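Local coordinates for actin-related protein 8 (Homo sapiens, PDB 4FO0), which binds ATP, hydrolyses it only slowly, and serves as a proposed core subunit of the INO80 chromatin-remodelling complex in transcription, DNA replication and probably DNA repair, at residues V231-G242 against I553-L564; I504-M512 against P545-I553. All coordinates share one frame; numbering follows the deposited sequence.

Interaction 1. Residues V231-G242 against I553-L564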
loop_
_atom_site.group_PDB
_atom_site.type_symbol
_atom_site.label_atom_id
_atom_site.label_comp_id
_atom_site.label_asym_id
_atom_site.label_seq_id
_atom_site.Cartn_x
_atom_site.Cartn_y
_atom_site.Cartn_z
ATOM N N VAL A 231 -10.242 7.364 18.670
ATOM C CA VAL A 231 -11.259 6.557 18.022
ATOM C C VAL A 231 -10.575 5.640 17.024
ATOM O O VAL A 231 -9.803 6.082 16.167
ATOM C CB VAL A 231 -12.273 7.407 17.257
ATOM C CG1 VAL A 231 -13.162 6.503 16.429
ATOM C CG2 VAL A 231 -13.094 8.261 18.216
ATOM N N VAL A 232 -10.866 4.356 17.125
ATOM C CA VAL A 232 -10.303 3.405 16.190
ATOM C C VAL A 232 -11.361 3.027 15.167
ATOM O O VAL A 232 -12.512 2.800 15.522
ATOM C CB VAL A 232 -9.813 2.148 16.914
ATOM C CG1 VAL A 232 -9.393 1.119 15.916
ATOM C CG2 VAL A 232 -8.678 2.499 17.831
ATOM N N HIS A 233 -10.982 2.979 13.897
ATOM C CA HIS A 233 -11.899 2.491 12.885
ATOM C C HIS A 233 -11.162 1.750 11.778
ATOM O O HIS A 233 -9.958 1.913 11.600
ATOM C CB HIS A 233 -12.710 3.644 12.305
ATOM C CG HIS A 233 -14.142 3.298 12.049
ATOM N ND1 HIS A 233 -14.567 2.002 11.843
ATOM C CD2 HIS A 233 -15.248 4.077 11.984
ATOM C CE1 HIS A 233 -15.875 1.999 11.651
ATOM N NE2 HIS A 233 -16.311 3.244 11.731
ATOM N N GLN A 234 -11.892 0.939 11.027
ATOM C CA GLN A 234 -11.298 0.182 9.942
ATOM C C GLN A 234 -11.071 1.052 8.729
ATOM O O GLN A 234 -11.891 1.908 8.408
ATOM C CB GLN A 234 -12.190 -0.977 9.572
ATOM C CG GLN A 234 -12.469 -1.860 10.739
ATOM C CD GLN A 234 -13.610 -2.775 10.458
ATOM O OE1 GLN A 234 -13.414 -3.950 10.151
ATOM N NE2 GLN A 234 -14.824 -2.243 10.532
ATOM N N GLU A 235 -9.955 0.820 8.049
ATOM C CA GLU A 235 -9.582 1.652 6.927
ATOM C C GLU A 235 -10.596 1.461 5.785
ATOM O O GLU A 235 -10.819 2.363 4.979
ATOM C CB GLU A 235 -8.124 1.378 6.498
ATOM C CG GLU A 235 -7.882 0.005 5.851
ATOM C CD GLU A 235 -6.425 -0.503 5.944
ATOM O OE1 GLU A 235 -6.231 -1.742 5.919
ATOM O OE2 GLU A 235 -5.477 0.311 6.026
ATOM N N SER A 236 -11.232 0.298 5.735
ATOM C CA SER A 236 -12.214 0.020 4.686
ATOM C C SER A 236 -13.477 0.883 4.832
ATOM O O SER A 236 -13.982 1.435 3.856
ATOM C CB SER A 236 -12.591 -1.456 4.695
ATOM O OG SER A 236 -12.872 -1.875 6.019
ATOM N N VAL A 237 -13.996 0.991 6.050
ATOM C CA VAL A 237 -15.168 1.810 6.271
ATOM C C VAL A 237 -14.818 3.271 6.018
ATOM O O VAL A 237 -15.588 4.007 5.388
ATOM C CB VAL A 237 -15.711 1.649 7.690
ATOM C CG1 VAL A 237 -16.863 2.599 7.907
ATOM C CG2 VAL A 237 -16.126 0.222 7.931
ATOM N N CYS A 238 -13.651 3.683 6.505
ATOM C CA CYS A 238 -13.186 5.047 6.285
ATOM C C CYS A 238 -13.117 5.382 4.801
ATOM O O CYS A 238 -13.523 6.463 4.378
ATOM C CB CYS A 238 -11.847 5.277 6.968
ATOM S SG CYS A 238 -11.991 5.326 8.780
ATOM N N ALA A 239 -12.616 4.444 4.011
ATOM C CA ALA A 239 -12.577 4.636 2.575
ATOM C C ALA A 239 -13.959 4.990 2.027
ATOM O O ALA A 239 -14.070 5.867 1.173
ATOM C CB ALA A 239 -12.035 3.396 1.887
ATOM N N THR A 240 -15.002 4.299 2.502
ATOM C CA THR A 240 -16.364 4.574 2.041
ATOM C C THR A 240 -16.796 5.997 2.393
ATOM O O THR A 240 -17.406 6.671 1.571
ATOM C CB THR A 240 -17.402 3.556 2.567
ATOM O OG1 THR A 240 -17.491 3.632 3.994
ATOM C CG2 THR A 240 -17.013 2.148 2.164
ATOM N N TYR A 241 -16.459 6.442 3.608
ATOM C CA TYR A 241 -16.705 7.812 4.050
ATOM C C TYR A 241 -16.013 8.847 3.175
ATOM O O TYR A 241 -16.605 9.851 2.793
ATOM C CB TYR A 241 -16.200 8.015 5.477
ATOM C CG TYR A 241 -16.973 7.260 6.520
ATOM C CD1 TYR A 241 -18.236 6.743 6.245
ATOM C CD2 TYR A 241 -16.443 7.068 7.792
ATOM C CE1 TYR A 241 -18.943 6.049 7.215
ATOM C CE2 TYR A 241 -17.141 6.377 8.761
ATOM C CZ TYR A 241 -18.389 5.872 8.468
ATOM O OH TYR A 241 -19.069 5.190 9.450
ATOM N N GLY A 242 -14.740 8.618 2.886
ATOM C CA GLY A 242 -13.963 9.581 2.132
ATOM C C GLY A 242 -14.451 9.716 0.706
ATOM O O GLY A 242 -14.241 10.741 0.065
ATOM N N ILE A 553 -7.934 8.542 0.018
ATOM C CA ILE A 553 -9.358 8.387 0.266
ATOM C C ILE A 553 -9.665 7.954 1.707
ATOM O O ILE A 553 -10.543 8.526 2.367
ATOM C CB ILE A 553 -10.011 7.384 -0.713
ATOM C CG1 ILE A 553 -9.616 7.704 -2.152
ATOM C CG2 ILE A 553 -11.523 7.406 -0.567
ATOM C CD1 ILE A 553 -9.770 9.154 -2.497
ATOM N N ALA A 554 -8.953 6.943 2.193
ATOM C CA ALA A 554 -9.245 6.418 3.514
ATOM C C ALA A 554 -8.864 7.436 4.586
ATOM O O ALA A 554 -9.633 7.712 5.523
ATOM C CB ALA A 554 -8.537 5.118 3.733
ATOM N N TRP A 555 -7.675 8.006 4.452
ATOM C CA TRP A 555 -7.276 9.026 5.394
ATOM C C TRP A 555 -8.327 10.151 5.403
ATOM O O TRP A 555 -8.774 10.584 6.458
ATOM C CB TRP A 555 -5.869 9.570 5.097
ATOM C CG TRP A 555 -5.479 10.583 6.114
ATOM C CD1 TRP A 555 -4.811 10.358 7.292
ATOM C CD2 TRP A 555 -5.801 11.976 6.093
ATOM N NE1 TRP A 555 -4.683 11.533 7.991
ATOM C CE2 TRP A 555 -5.286 12.541 7.278
ATOM C CE3 TRP A 555 -6.472 12.804 5.186
ATOM C CZ2 TRP A 555 -5.411 13.898 7.570
ATOM C CZ3 TRP A 555 -6.602 14.145 5.481
ATOM C CH2 TRP A 555 -6.074 14.682 6.658
ATOM N N LYS A 556 -8.744 10.613 4.229
ATOM C CA LYS A 556 -9.745 11.674 4.177
ATOM C C LYS A 556 -11.034 11.250 4.869
ATOM O O LYS A 556 -11.647 12.033 5.597
ATOM C CB LYS A 556 -9.988 12.130 2.743
ATOM C CG LYS A 556 -8.925 13.113 2.300
ATOM C CD LYS A 556 -9.035 13.572 0.840
ATOM C CE LYS A 556 -8.073 14.755 0.619
ATOM N NZ LYS A 556 -8.077 15.339 -0.746
ATOM N N GLY A 557 -11.427 10.001 4.659
ATOM C CA GLY A 557 -12.556 9.448 5.370
ATOM C C GLY A 557 -12.405 9.498 6.880
ATOM O O GLY A 557 -13.380 9.658 7.605
ATOM N N GLY A 558 -11.178 9.340 7.360
ATOM C CA GLY A 558 -10.913 9.398 8.787
ATOM C C GLY A 558 -11.214 10.779 9.339
ATOM O O GLY A 558 -11.861 10.924 10.380
ATOM N N ALA A 559 -10.743 11.801 8.635
ATOM C CA ALA A 559 -11.037 13.180 9.004
ATOM C C ALA A 559 -12.549 13.411 9.009
ATOM O O ALA A 559 -13.114 13.938 9.967
ATOM C CB ALA A 559 -10.356 14.129 8.045
ATOM N N VAL A 560 -13.195 12.996 7.929
ATOM C CA VAL A 560 -14.639 13.069 7.823
ATOM C C VAL A 560 -15.326 12.402 8.993
ATOM O O VAL A 560 -16.369 12.853 9.440
ATOM C CB VAL A 560 -15.135 12.391 6.548
ATOM C CG1 VAL A 560 -16.602 12.058 6.685
ATOM C CG2 VAL A 560 -14.900 13.297 5.366
ATOM N N LEU A 561 -14.744 11.314 9.473
ATOM C CA LEU A 561 -15.311 10.563 10.586
ATOM C C LEU A 561 -15.330 11.397 11.872
ATOM O O LEU A 561 -16.166 11.192 12.755
ATOM C CB LEU A 561 -14.509 9.271 10.797
ATOM C CG LEU A 561 -14.736 8.535 12.116
ATOM C CD1 LEU A 561 -16.182 8.148 12.213
ATOM C CD2 LEU A 561 -13.838 7.310 12.228
ATOM N N ALA A 562 -14.405 12.340 11.970
ATOM C CA ALA A 562 -14.282 13.171 13.166
ATOM C C ALA A 562 -15.442 14.161 13.295
ATOM O O ALA A 562 -15.837 14.524 14.398
ATOM C CB ALA A 562 -12.937 13.904 13.167
ATOM N N CYS A 563 -15.978 14.578 12.153
ATOM C CA CYS A 563 -17.098 15.505 12.085
ATOM C C CYS A 563 -18.444 14.836 12.361
ATOM O O CYS A 563 -19.419 15.515 12.661
ATOM C CB CYS A 563 -17.150 16.159 10.699
ATOM S SG CYS A 563 -15.646 17.042 10.184
ATOM N N LEU A 564 -18.509 13.513 12.247
ATOM C CA LEU A 564 -19.791 12.811 12.381
ATOM C C LEU A 564 -20.392 12.884 13.783
ATOM O O LEU A 564 -19.693 12.864 14.798
ATOM C CB LEU A 564 -19.695 11.349 11.941
ATOM C CG LEU A 564 -19.282 10.995 10.511
ATOM C CD1 LEU A 564 -19.416 9.490 10.307
ATOM C CD2 LEU A 564 -20.089 11.761 9.464
#
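Gly242 and Gly557 bring helices 235-242 and 553-563 together backbone to backbone, with the axes 6.5 Å apart at their closest and crossing at 81°. Having no side chain at either position lets CA of Gly557 approach Cys238 O at 3.3 Å, and CA of Gly242 approach Ile553 O at 3.6 Å, both as CA-H...O contacts that are nearly straight at the hydrogen. Beside them Cys238 acts as a knob among Ala554, Gly557, Gly558 and Leu561, its CB 3.6 Å from Ala554 O. Ala239 and Ala554 close this buried corner with their methyl groups.

Farther along helix 553-563 the packing passes to larger side chains, still buried round Leu561 and His233 and opening to solvent at Val560 and Leu564. Leu561 divides its branches: CD2 meets the edge of the His233 ring in plane, 3.5 Å from CD2 of the imidazole, while CD1 lies 4.0 Å from Tyr241 CE2. With CG of Tyr241 anti to its carbonyl carbon (chi1 -68°), the ring has Val237 O over one face and Leu564 CD1 over the other. Val560, which is solvent-exposed, and the partly exposed Leu564 form this looser margin.

Helix 235-243 connects strand 229-234 of one sheet of the actin fold to strand 247-253 of the other. Apolar groups and weak CA-H...O contacts hold it to helix 553-563, without conventional hydrogen bonds between the segments.

Interaction 2. Residues I504-M512 against P545-I553. With ATP (adenosine-5'-triphosphate), chain C.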
loop_
_atom_site.group_PDB
_atom_site.type_symbol
_atom_site.label_atom_id
_atom_site.label_comp_id
_atom_site.label_asym_id
_atom_site.label_seq_id
_atom_site.Cartn_x
_atom_site.Cartn_y
_atom_site.Cartn_z
ATOM N N ILE A 504 -17.961 -1.013 -7.265
ATOM C CA ILE A 504 -16.663 -1.462 -6.754
ATOM C C ILE A 504 -15.669 -0.301 -6.665
ATOM O O ILE A 504 -15.242 0.271 -7.674
ATOM C CB ILE A 504 -16.087 -2.585 -7.609
ATOM C CG1 ILE A 504 -17.074 -3.756 -7.639
ATOM C CG2 ILE A 504 -14.758 -3.032 -7.056
ATOM C CD1 ILE A 504 -17.134 -4.479 -8.977
ATOM N N LEU A 505 -15.323 0.061 -5.439
ATOM C CA LEU A 505 -14.411 1.169 -5.207
ATOM C C LEU A 505 -12.985 0.657 -5.065
ATOM O O LEU A 505 -12.721 -0.287 -4.310
ATOM C CB LEU A 505 -14.817 1.905 -3.948
ATOM C CG LEU A 505 -13.895 3.022 -3.497
ATOM C CD1 LEU A 505 -13.789 4.063 -4.598
ATOM C CD2 LEU A 505 -14.402 3.611 -2.179
ATOM N N VAL A 506 -12.068 1.260 -5.806
ATOM C CA VAL A 506 -10.672 0.854 -5.706
ATOM C C VAL A 506 -9.768 1.948 -5.153
ATOM O O VAL A 506 -9.646 3.046 -5.706
ATOM C CB VAL A 506 -10.118 0.319 -7.021
ATOM C CG1 VAL A 506 -8.647 -0.029 -6.845
ATOM C CG2 VAL A 506 -10.905 -0.899 -7.434
ATOM N N VAL A 507 -9.105 1.602 -4.068
ATOM C CA VAL A 507 -8.401 2.568 -3.263
ATOM C C VAL A 507 -6.912 2.181 -3.024
ATOM O O VAL A 507 -6.492 1.049 -3.303
ATOM C CB VAL A 507 -9.215 2.756 -1.983
ATOM C CG1 VAL A 507 -8.442 2.339 -0.767
ATOM C CG2 VAL A 507 -9.755 4.167 -1.906
ATOM N N GLY A 508 -6.109 3.135 -2.556
ATOM C CA GLY A 508 -4.689 2.904 -2.365
ATOM C C GLY A 508 -3.862 3.053 -3.637
ATOM O O GLY A 508 -4.398 3.276 -4.710
ATOM N N GLY A 509 -2.547 2.915 -3.528
ATOM C CA GLY A 509 -1.670 3.239 -4.633
ATOM C C GLY A 509 -1.442 2.095 -5.596
ATOM O O GLY A 509 -1.115 2.311 -6.763
ATOM N N GLY A 510 -1.627 0.877 -5.098
ATOM C CA GLY A 510 -1.196 -0.323 -5.797
ATOM C C GLY A 510 -1.776 -0.504 -7.186
ATOM O O GLY A 510 -1.155 -1.125 -8.035
ATOM N N LEU A 511 -2.974 0.017 -7.430
ATOM C CA LEU A 511 -3.589 -0.178 -8.739
ATOM C C LEU A 511 -3.724 1.141 -9.497
ATOM O O LEU A 511 -4.670 1.345 -10.244
ATOM C CB LEU A 511 -4.936 -0.906 -8.622
ATOM C CG LEU A 511 -5.356 -1.750 -9.829
ATOM C CD1 LEU A 511 -4.571 -3.061 -9.899
ATOM C CD2 LEU A 511 -6.835 -2.029 -9.779
ATOM N N MET A 512 -2.744 2.021 -9.327
ATOM C CA MET A 512 -2.794 3.321 -9.975
ATOM C C MET A 512 -2.275 3.341 -11.416
ATOM O O MET A 512 -1.729 4.334 -11.878
ATOM C CB MET A 512 -2.136 4.384 -9.094
ATOM C CG MET A 512 -3.119 4.973 -8.076
ATOM S SD MET A 512 -2.431 6.192 -6.940
ATOM C CE MET A 512 -1.549 7.292 -8.044
ATOM N N PRO A 545 -12.609 8.744 -7.205
ATOM C CA PRO A 545 -13.862 9.378 -6.799
ATOM C C PRO A 545 -13.614 10.828 -6.435
ATOM O O PRO A 545 -12.668 11.128 -5.720
ATOM C CB PRO A 545 -14.261 8.589 -5.556
ATOM C CG PRO A 545 -12.977 8.060 -5.021
ATOM C CD PRO A 545 -12.140 7.758 -6.222
ATOM N N LYS A 546 -14.448 11.719 -6.948
ATOM C CA LYS A 546 -14.344 13.126 -6.623
ATOM C C LYS A 546 -13.066 13.588 -7.282
ATOM O O LYS A 546 -12.569 14.679 -7.031
ATOM C CB LYS A 546 -14.280 13.332 -5.118
ATOM C CG LYS A 546 -15.625 13.644 -4.487
ATOM C CD LYS A 546 -16.694 12.686 -4.977
ATOM C CE LYS A 546 -17.781 12.496 -3.933
ATOM N NZ LYS A 546 -18.911 11.683 -4.460
ATOM N N ASP A 547 -12.543 12.722 -8.136
ATOM C CA ASP A 547 -11.218 12.890 -8.705
ATOM C C ASP A 547 -10.111 13.041 -7.669
ATOM O O ASP A 547 -9.202 13.840 -7.864
ATOM C CB ASP A 547 -11.196 14.081 -9.656
ATOM C CG ASP A 547 -9.860 14.249 -10.336
ATOM O OD1 ASP A 547 -9.633 13.600 -11.376
ATOM O OD2 ASP A 547 -9.031 15.027 -9.826
ATOM N N MET A 548 -10.163 12.281 -6.580
ATOM C CA MET A 548 -9.104 12.396 -5.573
ATOM C C MET A 548 -7.999 11.355 -5.755
ATOM O O MET A 548 -8.090 10.457 -6.596
ATOM C CB MET A 548 -9.671 12.323 -4.159
ATOM C CG MET A 548 -11.187 12.433 -4.096
ATOM S SD MET A 548 -11.851 12.160 -2.440
ATOM C CE MET A 548 -11.271 13.651 -1.629
ATOM N N ASP A 549 -6.943 11.517 -4.968
ATOM C CA ASP A 549 -5.810 10.603 -4.928
ATOM C C ASP A 549 -6.281 9.325 -4.216
ATOM O O ASP A 549 -6.722 9.379 -3.070
ATOM C CB ASP A 549 -4.671 11.293 -4.165
ATOM C CG ASP A 549 -3.342 10.554 -4.246
ATOM O OD1 ASP A 549 -3.314 9.364 -4.613
ATOM O OD2 ASP A 549 -2.310 11.175 -3.900
ATOM N N PRO A 550 -6.225 8.173 -4.905
ATOM C CA PRO A 550 -6.678 6.913 -4.299
ATOM C C PRO A 550 -5.916 6.586 -3.014
ATOM O O PRO A 550 -6.416 5.899 -2.121
ATOM C CB PRO A 550 -6.361 5.870 -5.374
ATOM C CG PRO A 550 -6.252 6.639 -6.650
ATOM C CD PRO A 550 -5.792 8.007 -6.305
ATOM N N ARG A 551 -4.693 7.079 -2.920
ATOM C CA ARG A 551 -3.912 6.857 -1.716
ATOM C C ARG A 551 -4.467 7.563 -0.500
ATOM O O ARG A 551 -4.202 7.143 0.620
ATOM C CB ARG A 551 -2.466 7.263 -1.950
ATOM C CG ARG A 551 -1.749 6.266 -2.826
ATOM C CD ARG A 551 -0.501 6.841 -3.373
ATOM N NE ARG A 551 -0.794 8.038 -4.138
ATOM C CZ ARG A 551 0.119 8.722 -4.802
ATOM N NH1 ARG A 551 1.385 8.319 -4.787
ATOM N NH2 ARG A 551 -0.233 9.804 -5.473
ATOM N N LEU A 552 -5.241 8.627 -0.714
ATOM C CA LEU A 552 -5.701 9.469 0.395
ATOM C C LEU A 552 -7.172 9.319 0.787
ATOM O O LEU A 552 -7.603 9.908 1.779
ATOM C CB LEU A 552 -5.416 10.931 0.094
ATOM C CG LEU A 552 -3.980 11.226 -0.327
ATOM C CD1 LEU A 552 -3.862 12.674 -0.772
ATOM C CD2 LEU A 552 -3.017 10.929 0.808
ATOM N N ILE A 553 -7.934 8.542 0.018
ATOM C CA ILE A 553 -9.358 8.387 0.266
ATOM C C ILE A 553 -9.665 7.954 1.707
ATOM O O ILE A 553 -10.543 8.526 2.367
ATOM C CB ILE A 553 -10.011 7.384 -0.713
ATOM C CG1 ILE A 553 -9.616 7.704 -2.152
ATOM C CG2 ILE A 553 -11.523 7.406 -0.567
ATOM C CD1 ILE A 553 -9.770 9.154 -2.497
HETATM P PG ATP C . -0.136 -1.421 2.437
HETATM O O1G ATP C . -1.511 -0.845 2.236
HETATM O O2G ATP C . 0.309 -1.543 3.875
HETATM O O3G ATP C . 0.182 -2.650 1.612
HETATM P PB ATP C . 0.678 1.301 1.826
HETATM O O1B ATP C . 2.054 1.812 2.161
HETATM O O2B ATP C . -0.586 1.799 2.511
HETATM O O3B ATP C . 0.835 -0.299 1.835
HETATM P PA ATP C . -0.013 2.722 -0.550
HETATM O O1A ATP C . 0.877 3.872 -0.159
HETATM O O2A ATP C . -1.516 2.832 -0.515
HETATM O O3A ATP C . 0.492 1.426 0.236
HETATM O "O5'" ATP C . 0.405 2.298 -2.031
HETATM C "C5'" ATP C . 1.788 2.114 -2.289
HETATM C "C4'" ATP C . 1.933 1.459 -3.640
HETATM O "O4'" ATP C . 1.317 2.308 -4.596
HETATM C "C3'" ATP C . 3.383 1.299 -4.068
HETATM O "O3'" ATP C . 3.605 -0.039 -4.524
HETATM C "C2'" ATP C . 3.538 2.273 -5.210
HETATM O "O2'" ATP C . 4.467 1.836 -6.191
HETATM C "C1'" ATP C . 2.134 2.284 -5.759
HETATM N N9 ATP C . 1.929 3.432 -6.654
HETATM C C8 ATP C . 1.951 4.726 -6.302
HETATM N N7 ATP C . 1.736 5.516 -7.381
HETATM C C5 ATP C . 1.571 4.716 -8.440
HETATM C C6 ATP C . 1.321 4.908 -9.877
HETATM N N6 ATP C . 1.194 6.163 -10.377
HETATM N N1 ATP C . 1.222 3.794 -10.651
HETATM C C2 ATP C . 1.349 2.550 -10.150
HETATM N N3 ATP C . 1.589 2.308 -8.844
HETATM C C4 ATP C . 1.704 3.333 -7.960
#
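Met512 lies across Arg551 at about a right angle, its methyl CE sitting 3.7 Å above one face of the guanidinium plane and displaced toward the rim. The thioether bends at chi3 (49°) after an extended chi2, which carries CE toward both the guanidinium group and the adenine, where it lies 3.8 Å from ATP N7. Met512 CB is also close to the base, 3.6 Å from ATP C6, so one side chain spans arginine and nucleotide. Its CG meets the ring of Pro550 obliquely, CG to CG.

The arginine is steered from its own loop. Asp549 OD1 receives Arg551 NE at 2.9 Å through its syn lone pair and almost exactly in the guanidinium plane, a salt bridge supplemented by a weak bond from NH2 to OD2. The same OD1 accepts the backbone N of Arg551 from above the carboxylate plane, forming an Asx turn. Asp549 OD1 at the edge of the guanidinium and the thioether over its face together limit how the group can rotate.

Behind these groups, Gly508 N donates to Pro550 O at 2.8 Å, the donor standing well above the carbonyl plane. Arg551 CG packs 3.5 Å from Gly509 N, whose N-H is directed to ATP O2A at 3.2 Å. On the strand side, Val507 CG2 faces CB and CG1 of Ile553, and Leu505 crosses the Pro545 ring.

Gly508-Gly510 are consistent with the glycine-rich adenosine motif of actin-like ATPases. One backbone N-H ties the loops together while the next reaches the alpha-phosphate, and the Asp549 pairing would be expected to temper the charge of Arg551 beside the adenine.

How the interactions relate
Ile553 belongs to both contacts: the loop 545-553 of interaction 2 runs directly into the helix that interaction 1 packs against 235-242. Their centres are 14 Å apart, yet they touch, with Lys556 packing on Met548 and Ala239 O 4.1 Å from Leu505 CD2. Along the chain, interaction 2 is nested within the long connection closed by interaction 1. The two approach the nucleotide site differently. Interaction 2 supplies residues of the ATP pocket itself, whereas interaction 1 borders it through Glu235, whose side chain is about 4 Å from the bound magnesium ion and about 6 Å from ATP, and is hydrogen-bonded to His21.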